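PDB 4QTN: nicotinamide riboside transporter PnuC from Neisseria mucosa ATCC 25996, which forms a homotrimeric inner-membrane permease that probably takes up nicotinamide riboside, a vitamin B3 form and NAD precursor, into the cell. Local coordinates for residues C[52-57]-C[218-223]; C[190-195]-C[212-217]. All blocks are in the same frame, centred on the assembly; numbering follows the deposited sequence.

Both contacts join transmembrane helices within one subunit and share helix 208-234, which serves helix 41-59 in contact 1 and helix 181-198 in contact 2. Along the chain, contact 2 is nested within the span closed by contact 1. Contact 1 is the more deeply buried and smaller, near the middle of the subunit and beside nicotinamide riboside; one asparagine amide does most of its work. Contact 2 relies on apolar and aromatic packing, and its outer flank reaches neighbouring subunits of the trimer. The two adjoin at the pocket, where Val54 CG2 of contact 1 packs against CE1 of Tyr217, on the helix segment used by contact 2.

Contact 1: C[52-57]-C[218-223]; sequences LCVVFV and LCNSVY. With NNR (Nicotinamide riboside), chain I.
A buried asparagine, Asn220, turns its amide from one transmembrane helix toward the backbone of another, at Val54 and Val55. Within the helical bundle of the transporter this pairs helix 208-234 with helix 41-59 through a polar side chain and two branched aliphatic ones. ND2 of Asn220 makes a weak hydrogen bond to Val54 O, 3.3 Å long and bent to an N-H...O angle of 144°. The other end of the amide is turned to Val55, with Asn220 OD1 3.5 Å from Val55 CG2. With its CG trans to the backbone N (chi1 164°), Asn220 extends across the interface, and its amide spans both valines instead of serving only one. The other flank of helix 41-59 belongs to the nicotinamide riboside pocket. Val57 CG1 approaches C5 of the pyridinium ring at 3.5 Å, and Cys53 SG lies 3.6 Å from the ribose hydroxyl O2R. From helix 208-234, Ser221 comes near the carboxamide, while its OG is hydrogen-bonded to Leu218 O of its own helix. Val54 thus has two duties: CG2 packs on Asn220 ND2, whereas CG1 stands above the nicotinamide ring, 3.5 Å from its C3.

Contact 2: C[190-195]-C[212-217]; sequences ILTISL and LMYVMY
The hydroxyl of Thr192 is hydrogen-bonded to Val188 O, one turn earlier in its own helix, while the rest of the side chain lies on Tyr214. The partners form an antiparallel transmembrane hairpin, helices 181-198 and 208-234, whose short segments approach to 8.9 Å between axes at 166°. Its center is a CH-pi contact. Thr192 CG2, trans to the backbone N, sits almost straight over the Tyr214 ring, 3.4 Å from the centroid and 8° off the ring normal. A threonine can therefore present carbon to an aromatic face while its polar atom is satisfied locally. Over the opposite face of the Tyr214 ring, toward its rim, lies CD2 of Tyr217, 3.7 Å above the plane. The Tyr214 ring thus lies between Thr192 of the partner helix and Tyr217 of its own, a nicotinamide riboside-binding residue whose OH is hydrogen-bonded to Gly50 O; the Tyr214 side chain is itself about 4 Å from the bound ligand. Ile193 runs antiparallel alongside the base of Tyr214, its CG1 3.7 Å from Tyr214 CB and its CD1 3.5 Å from Tyr214 O. This flank also faces the trimer interface: Val215 packs on Ile190 of a second subunit, and Ile190 on Val215 of a third. Within the hairpin itself, the Ile193 and Val215 side chains lie crosswise, with Ile193 CD1 3.8 Å from Val215 CG2.

Contact 1: C[52-57]-C[218-223]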
ATOM      1  N   LEU C  52     -18.706  -7.790   2.300  1.00108.14           N
ATOM      2  CA  LEU C  52     -19.187  -8.596   3.404  1.00105.92           C
ATOM      3  C   LEU C  52     -18.598 -10.019   3.413  1.00109.95           C
ATOM      4  O   LEU C  52     -18.218 -10.518   4.475  1.00103.92           O
ATOM      5  CB  LEU C  52     -20.719  -8.616   3.470  1.00106.00           C
ATOM      6  CG  LEU C  52     -21.276  -7.395   4.210  1.00106.95           C
ATOM      7  CD1 LEU C  52     -21.890  -6.411   3.234  1.00108.22           C
ATOM      8  CD2 LEU C  52     -22.273  -7.780   5.293  1.00103.97           C
ATOM      9  N   CYS C  53     -18.482 -10.655   2.236  1.00112.16           N
ATOM     10  CA  CYS C  53     -17.908 -12.002   2.194  1.00105.37           C
ATOM     11  C   CYS C  53     -16.542 -12.023   2.860  1.00102.47           C
ATOM     12  O   CYS C  53     -16.354 -12.691   3.870  1.00110.82           O
ATOM     13  CB  CYS C  53     -17.817 -12.552   0.784  1.00105.10           C
ATOM     14  SG  CYS C  53     -17.112 -14.233   0.715  1.00117.95           S
ATOM     15  N   VAL C  54     -15.605 -11.256   2.323  1.00 95.40           N
ATOM     16  CA  VAL C  54     -14.224 -11.296   2.809  1.00 90.25           C
ATOM     17  C   VAL C  54     -14.021 -10.726   4.223  1.00 88.61           C
ATOM     18  O   VAL C  54     -13.176 -11.205   4.970  1.00 89.29           O
ATOM     19  CB  VAL C  54     -13.253 -10.629   1.838  1.00 86.22           C
ATOM     20  CG1 VAL C  54     -13.300 -11.343   0.484  1.00 83.72           C
ATOM     21  CG2 VAL C  54     -13.576  -9.145   1.709  1.00 81.32           C
ATOM     22  N   VAL C  55     -14.796  -9.727   4.600  1.00 85.09           N
ATOM     23  CA  VAL C  55     -14.696  -9.217   5.966  1.00 83.23           C
ATOM     24  C   VAL C  55     -15.101 -10.320   6.960  1.00 87.10           C
ATOM     25  O   VAL C  55     -14.450 -10.514   7.983  1.00 87.03           O
ATOM     26  CB  VAL C  55     -15.495  -7.895   6.155  1.00 82.05           C
ATOM     27  CG1 VAL C  55     -15.893  -7.670   7.610  1.00 78.05           C
ATOM     28  CG2 VAL C  55     -14.687  -6.719   5.625  1.00 77.89           C
ATOM     29  N   PHE C  56     -16.118 -11.100   6.590  1.00 91.40           N
ATOM     30  CA  PHE C  56     -16.573 -12.244   7.401  1.00 95.14           C
ATOM     31  C   PHE C  56     -15.562 -13.410   7.461  1.00 99.55           C
ATOM     32  O   PHE C  56     -15.408 -14.043   8.517  1.00102.55           O
ATOM     33  CB  PHE C  56     -17.931 -12.747   6.911  1.00 93.72           C
ATOM     34  CG  PHE C  56     -19.081 -11.917   7.371  1.00 98.00           C
ATOM     35  CD1 PHE C  56     -19.095 -10.554   7.163  1.00101.77           C
ATOM     36  CD2 PHE C  56     -20.157 -12.499   8.011  1.00105.71           C
ATOM     37  CE1 PHE C  56     -20.168  -9.779   7.586  1.00105.25           C
ATOM     38  CE2 PHE C  56     -21.230 -11.734   8.441  1.00106.24           C
ATOM     39  CZ  PHE C  56     -21.235 -10.371   8.225  1.00106.76           C
ATOM     40  N   VAL C  57     -14.891 -13.706   6.334  1.00 93.59           N
ATOM     41  CA  VAL C  57     -13.763 -14.668   6.342  1.00 90.79           C
ATOM     42  C   VAL C  57     -12.656 -14.200   7.312  1.00 88.41           C
ATOM     43  O   VAL C  57     -12.165 -14.977   8.137  1.00 87.32           O
ATOM     44  CB  VAL C  57     -13.176 -14.911   4.923  1.00 86.11           C
ATOM     45  CG1 VAL C  57     -11.829 -15.610   5.005  1.00 81.11           C
ATOM     46  CG2 VAL C  57     -14.130 -15.731   4.092  1.00 84.23           C
ATOM     47  N   LEU C 218      -7.872  -5.575  -0.492  1.00 83.53           N
ATOM     48  CA  LEU C 218      -6.456  -5.558  -0.150  1.00 83.59           C
ATOM     49  C   LEU C 218      -6.254  -5.140   1.303  1.00 84.99           C
ATOM     50  O   LEU C 218      -5.507  -5.791   2.058  1.00 88.25           O
ATOM     51  CB  LEU C 218      -5.693  -4.604  -1.086  1.00 84.81           C
ATOM     52  CG  LEU C 218      -4.157  -4.659  -1.321  1.00 87.56           C
ATOM     53  CD1 LEU C 218      -3.608  -3.238  -1.378  1.00 82.76           C
ATOM     54  CD2 LEU C 218      -3.346  -5.517  -0.330  1.00 80.75           C
ATOM     55  N   CYS C 219      -6.915  -4.061   1.702  1.00 84.92           N
ATOM     56  CA  CYS C 219      -6.867  -3.634   3.084  1.00 85.26           C
ATOM     57  C   CYS C 219      -7.274  -4.782   4.000  1.00 88.90           C
ATOM     58  O   CYS C 219      -6.479  -5.235   4.843  1.00 94.63           O
ATOM     59  CB  CYS C 219      -7.781  -2.446   3.301  1.00 89.92           C
ATOM     60  SG  CYS C 219      -7.347  -1.017   2.300  1.00101.06           S
ATOM     61  N   ASN C 220      -8.497  -5.274   3.803  1.00 85.23           N
ATOM     62  CA  ASN C 220      -9.059  -6.340   4.619  1.00 79.81           C
ATOM     63  C   ASN C 220      -8.177  -7.586   4.663  1.00 83.64           C
ATOM     64  O   ASN C 220      -8.089  -8.251   5.692  1.00 86.76           O
ATOM     65  CB  ASN C 220     -10.464  -6.678   4.125  1.00 79.38           C
ATOM     66  CG  ASN C 220     -10.970  -8.017   4.643  1.00 86.91           C
ATOM     67  OD1 ASN C 220     -11.450  -8.118   5.792  1.00 85.67           O
ATOM     68  ND2 ASN C 220     -10.892  -9.068   3.781  1.00 88.03           N
ATOM     69  N   SER C 221      -7.525  -7.903   3.549  1.00 91.44           N
ATOM     70  CA  SER C 221      -6.660  -9.073   3.513  1.00 91.13           C
ATOM     71  C   SER C 221      -5.421  -8.900   4.406  1.00 88.17           C
ATOM     72  O   SER C 221      -4.851  -9.889   4.859  1.00 93.47           O
ATOM     73  CB  SER C 221      -6.284  -9.464   2.070  1.00 91.00           C
ATOM     74  OG  SER C 221      -5.256  -8.638   1.554  1.00 97.10           O
ATOM     75  N   VAL C 222      -5.037  -7.647   4.703  1.00 78.89           N
ATOM     76  CA  VAL C 222      -4.033  -7.433   5.747  1.00 71.15           C
ATOM     77  C   VAL C 222      -4.656  -7.619   7.109  1.00 73.02           C
ATOM     78  O   VAL C 222      -4.074  -8.273   7.970  1.00 73.54           O
ATOM     79  CB  VAL C 222      -3.321  -6.072   5.668  1.00 71.57           C
ATOM     80  CG1 VAL C 222      -2.745  -5.709   7.027  1.00 68.72           C
ATOM     81  CG2 VAL C 222      -2.199  -6.123   4.656  1.00 68.82           C
ATOM     82  N   TYR C 223      -5.865  -7.096   7.300  1.00 74.73           N
ATOM     83  CA  TYR C 223      -6.613  -7.398   8.536  1.00 78.67           C
ATOM     84  C   TYR C 223      -6.757  -8.905   8.779  1.00 80.43           C
ATOM     85  O   TYR C 223      -6.502  -9.383   9.883  1.00 84.71           O
ATOM     86  CB  TYR C 223      -7.991  -6.773   8.528  1.00 79.12           C
ATOM     87  CG  TYR C 223      -8.643  -6.854   9.868  1.00 84.05           C
ATOM     88  CD1 TYR C 223      -8.084  -6.182  10.963  1.00 88.29           C
ATOM     89  CD2 TYR C 223      -9.793  -7.638  10.077  1.00 89.97           C
ATOM     90  CE1 TYR C 223      -8.649  -6.248  12.215  1.00 93.55           C
ATOM     91  CE2 TYR C 223     -10.382  -7.711  11.344  1.00 97.36           C
ATOM     92  CZ  TYR C 223      -9.796  -7.002  12.408  1.00101.61           C
ATOM     93  OH  TYR C 223     -10.327  -7.039  13.663  1.00102.77           O
TER
HETATM   94  O2R NNR I 301     -14.769 -16.902  -0.058  1.00105.58           O
HETATM   95  C2R NNR I 301     -14.102 -15.803  -0.893  1.00103.59           C
HETATM   96  C3R NNR I 301     -14.783 -15.702  -2.263  1.00104.16           C
HETATM   97  O3R NNR I 301     -15.300 -16.912  -2.598  1.00125.38           O
HETATM   98  C4R NNR I 301     -13.674 -15.353  -3.233  1.00105.77           C
HETATM   99  C5R NNR I 301     -13.552 -13.791  -3.473  1.00111.39           C
HETATM  100  O5R NNR I 301     -12.255 -13.514  -4.101  1.00117.91           O
HETATM  101  O4R NNR I 301     -12.583 -15.822  -2.695  1.00103.24           O
HETATM  102  C1R NNR I 301     -12.852 -16.066  -1.129  1.00 99.60           C
HETATM  103  N1  NNR I 301     -11.949 -15.215  -0.329  1.00 99.32           N
HETATM  104  C2  NNR I 301     -11.273 -14.132  -0.910  1.00 83.42           C
HETATM  105  C6  NNR I 301     -11.769 -15.478   1.009  1.00 95.62           C
HETATM  106  C5  NNR I 301     -10.914 -14.652   1.779  1.00 95.41           C
HETATM  107  C4  NNR I 301     -10.241 -13.601   1.195  1.00 77.23           C
HETATM  108  C3  NNR I 301     -10.420 -13.323  -0.126  1.00 77.25           C
HETATM  109  C7  NNR I 301      -9.693 -12.129  -0.722  1.00 88.53           C
HETATM  110  O7  NNR I 301      -9.462 -12.077  -1.894  1.00 99.16           O
HETATM  111  N7  NNR I 301      -9.293 -11.045   0.133  1.00102.10           N

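Contact 2: C[190-195]-C[212-217]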
ATOM      1  N   ILE C 190      -3.430  -7.469  -4.892  1.00 93.82           N
ATOM      2  CA  ILE C 190      -2.578  -6.587  -5.685  1.00 91.25           C
ATOM      3  C   ILE C 190      -2.604  -6.960  -7.174  1.00 97.20           C
ATOM      4  O   ILE C 190      -2.413  -6.115  -8.023  1.00102.75           O
ATOM      5  CB  ILE C 190      -1.136  -6.605  -5.199  1.00 89.05           C
ATOM      6  CG1 ILE C 190      -1.038  -6.003  -3.803  1.00 84.50           C
ATOM      7  CG2 ILE C 190      -0.244  -5.855  -6.167  1.00 87.04           C
ATOM      8  CD1 ILE C 190       0.347  -6.103  -3.188  1.00 86.38           C
ATOM      9  N   LEU C 191      -2.865  -8.220  -7.488  1.00 99.89           N
ATOM     10  CA  LEU C 191      -2.930  -8.627  -8.900  1.00102.03           C
ATOM     11  C   LEU C 191      -4.231  -8.240  -9.587  1.00103.52           C
ATOM     12  O   LEU C 191      -4.208  -7.576 -10.615  1.00104.90           O
ATOM     13  CB  LEU C 191      -2.614 -10.107  -9.073  1.00100.81           C
ATOM     14  CG  LEU C 191      -1.141 -10.382  -8.775  1.00 96.73           C
ATOM     15  CD1 LEU C 191      -0.767 -11.818  -9.078  1.00 91.16           C
ATOM     16  CD2 LEU C 191      -0.252  -9.405  -9.537  1.00 97.92           C
ATOM     17  N   THR C 192      -5.363  -8.612  -8.992  1.00101.83           N
ATOM     18  CA  THR C 192      -6.678  -8.251  -9.546  1.00108.93           C
ATOM     19  C   THR C 192      -6.943  -6.722  -9.647  1.00116.21           C
ATOM     20  O   THR C 192      -7.718  -6.289 -10.506  1.00124.10           O
ATOM     21  CB  THR C 192      -7.824  -8.909  -8.776  1.00102.79           C
ATOM     22  OG1 THR C 192      -7.515 -10.277  -8.561  1.00103.61           O
ATOM     23  CG2 THR C 192      -9.103  -8.822  -9.563  1.00107.93           C
ATOM     24  N   ILE C 193      -6.318  -5.918  -8.776  1.00105.81           N
ATOM     25  CA  ILE C 193      -6.413  -4.466  -8.919  1.00102.25           C
ATOM     26  C   ILE C 193      -5.816  -4.051 -10.260  1.00102.72           C
ATOM     27  O   ILE C 193      -6.438  -3.288 -11.002  1.00106.90           O
ATOM     28  CB  ILE C 193      -5.736  -3.701  -7.757  1.00101.94           C
ATOM     29  CG1 ILE C 193      -6.594  -3.754  -6.505  1.00101.96           C
ATOM     30  CG2 ILE C 193      -5.553  -2.243  -8.119  1.00106.11           C
ATOM     31  CD1 ILE C 193      -5.866  -3.295  -5.265  1.00100.51           C
ATOM     32  N   SER C 194      -4.634  -4.602 -10.584  1.00100.31           N
ATOM     33  CA  SER C 194      -3.979  -4.396 -11.901  1.00102.80           C
ATOM     34  C   SER C 194      -4.831  -4.878 -13.047  1.00107.11           C
ATOM     35  O   SER C 194      -4.857  -4.256 -14.086  1.00117.01           O
ATOM     36  CB  SER C 194      -2.647  -5.131 -11.975  1.00104.04           C
ATOM     37  OG  SER C 194      -1.765  -4.718 -10.964  1.00109.48           O
ATOM     38  N   LEU C 195      -5.485  -6.029 -12.868  1.00107.90           N
ATOM     39  CA  LEU C 195      -6.401  -6.576 -13.884  1.00109.66           C
ATOM     40  C   LEU C 195      -7.503  -5.610 -14.266  1.00112.22           C
ATOM     41  O   LEU C 195      -7.728  -5.363 -15.447  1.00126.02           O
ATOM     42  CB  LEU C 195      -7.010  -7.892 -13.427  1.00108.79           C
ATOM     43  CG  LEU C 195      -6.088  -9.079 -13.569  1.00112.31           C
ATOM     44  CD1 LEU C 195      -6.895 -10.361 -13.495  1.00120.20           C
ATOM     45  CD2 LEU C 195      -5.315  -8.988 -14.879  1.00112.92           C
ATOM     46  N   LEU C 212     -12.828  -0.715  -7.162  1.00112.45           N
ATOM     47  CA  LEU C 212     -12.815  -0.208  -5.795  1.00111.69           C
ATOM     48  C   LEU C 212     -12.926  -1.337  -4.796  1.00110.79           C
ATOM     49  O   LEU C 212     -12.247  -1.335  -3.770  1.00109.56           O
ATOM     50  CB  LEU C 212     -13.912   0.830  -5.556  1.00111.17           C
ATOM     51  CG  LEU C 212     -13.421   2.269  -5.338  1.00114.70           C
ATOM     52  CD1 LEU C 212     -14.507   3.086  -4.676  1.00128.87           C
ATOM     53  CD2 LEU C 212     -12.153   2.332  -4.502  1.00108.89           C
HETATM   54  N   MSE C 213     -13.764  -2.321  -5.113  1.00111.23           N
HETATM   55  CA  MSE C 213     -13.907  -3.486  -4.265  1.00110.04           C
HETATM   56  C   MSE C 213     -12.565  -4.140  -3.989  1.00106.53           C
HETATM   57  O   MSE C 213     -12.252  -4.439  -2.839  1.00108.13           O
HETATM   58  CB  MSE C 213     -14.848  -4.488  -4.880  1.00112.06           C
HETATM   59  CG  MSE C 213     -14.906  -5.686  -3.963  1.00115.16           C
HETATM   60 SE   MSE C 213     -15.976  -7.067  -4.812  1.00131.38          SE
HETATM   61  CE  MSE C 213     -14.665  -7.604  -6.173  1.00129.36           C
ATOM     62  N   TYR C 214     -11.760  -4.359  -5.033  1.00102.36           N
ATOM     63  CA  TYR C 214     -10.451  -4.998  -4.851  1.00 96.87           C
ATOM     64  C   TYR C 214      -9.442  -4.189  -4.067  1.00 98.55           C
ATOM     65  O   TYR C 214      -8.519  -4.760  -3.494  1.00104.33           O
ATOM     66  CB  TYR C 214      -9.859  -5.489  -6.171  1.00 97.78           C
ATOM     67  CG  TYR C 214     -10.313  -6.858  -6.477  1.00 99.97           C
ATOM     68  CD1 TYR C 214      -9.643  -7.955  -5.965  1.00 99.69           C
ATOM     69  CD2 TYR C 214     -11.492  -7.072  -7.171  1.00106.61           C
ATOM     70  CE1 TYR C 214     -10.107  -9.236  -6.177  1.00104.80           C
ATOM     71  CE2 TYR C 214     -11.966  -8.350  -7.402  1.00110.77           C
ATOM     72  CZ  TYR C 214     -11.275  -9.432  -6.896  1.00110.27           C
ATOM     73  OH  TYR C 214     -11.741 -10.709  -7.113  1.00116.04           O
ATOM     74  N   VAL C 215      -9.612  -2.868  -4.010  1.00 95.92           N
ATOM     75  CA  VAL C 215      -8.798  -2.073  -3.098  1.00 96.27           C
ATOM     76  C   VAL C 215      -9.216  -2.344  -1.656  1.00100.20           C
ATOM     77  O   VAL C 215      -8.371  -2.567  -0.801  1.00101.37           O
ATOM     78  CB  VAL C 215      -8.820  -0.569  -3.425  1.00102.01           C
ATOM     79  CG1 VAL C 215      -8.019   0.231  -2.396  1.00 98.76           C
ATOM     80  CG2 VAL C 215      -8.251  -0.345  -4.805  1.00109.87           C
HETATM   81  N   MSE C 216     -10.524  -2.400  -1.406  1.00105.36           N
HETATM   82  CA  MSE C 216     -11.030  -2.690  -0.054  1.00105.20           C
HETATM   83  C   MSE C 216     -10.669  -4.101   0.340  1.00 99.37           C
HETATM   84  O   MSE C 216     -10.378  -4.371   1.501  1.00 98.13           O
HETATM   85  CB  MSE C 216     -12.526  -2.456   0.024  1.00108.57           C
HETATM   86  CG  MSE C 216     -12.864  -1.089  -0.563  1.00117.74           C
HETATM   87 SE   MSE C 216     -14.825  -0.841  -0.621  1.00140.59          SE
HETATM   88  CE  MSE C 216     -14.845   1.085  -1.025  1.00145.62           C
ATOM     89  N   TYR C 217     -10.665  -5.006  -0.635  1.00 93.92           N
ATOM     90  CA  TYR C 217     -10.174  -6.365  -0.427  1.00 89.56           C
ATOM     91  C   TYR C 217      -8.744  -6.396   0.097  1.00 89.80           C
ATOM     92  O   TYR C 217      -8.438  -7.171   0.995  1.00 98.53           O
ATOM     93  CB  TYR C 217     -10.249  -7.173  -1.722  1.00 88.76           C
ATOM     94  CG  TYR C 217     -11.561  -7.858  -1.931  1.00 91.88           C
ATOM     95  CD1 TYR C 217     -12.698  -7.455  -1.223  1.00 94.23           C
ATOM     96  CD2 TYR C 217     -11.691  -8.900  -2.867  1.00 92.72           C
ATOM     97  CE1 TYR C 217     -13.922  -8.074  -1.423  1.00100.07           C
ATOM     98  CE2 TYR C 217     -12.917  -9.526  -3.080  1.00 99.89           C
ATOM     99  CZ  TYR C 217     -14.031  -9.110  -2.350  1.00104.68           C
ATOM    100  OH  TYR C 217     -15.251  -9.721  -2.540  1.00112.88           O
TER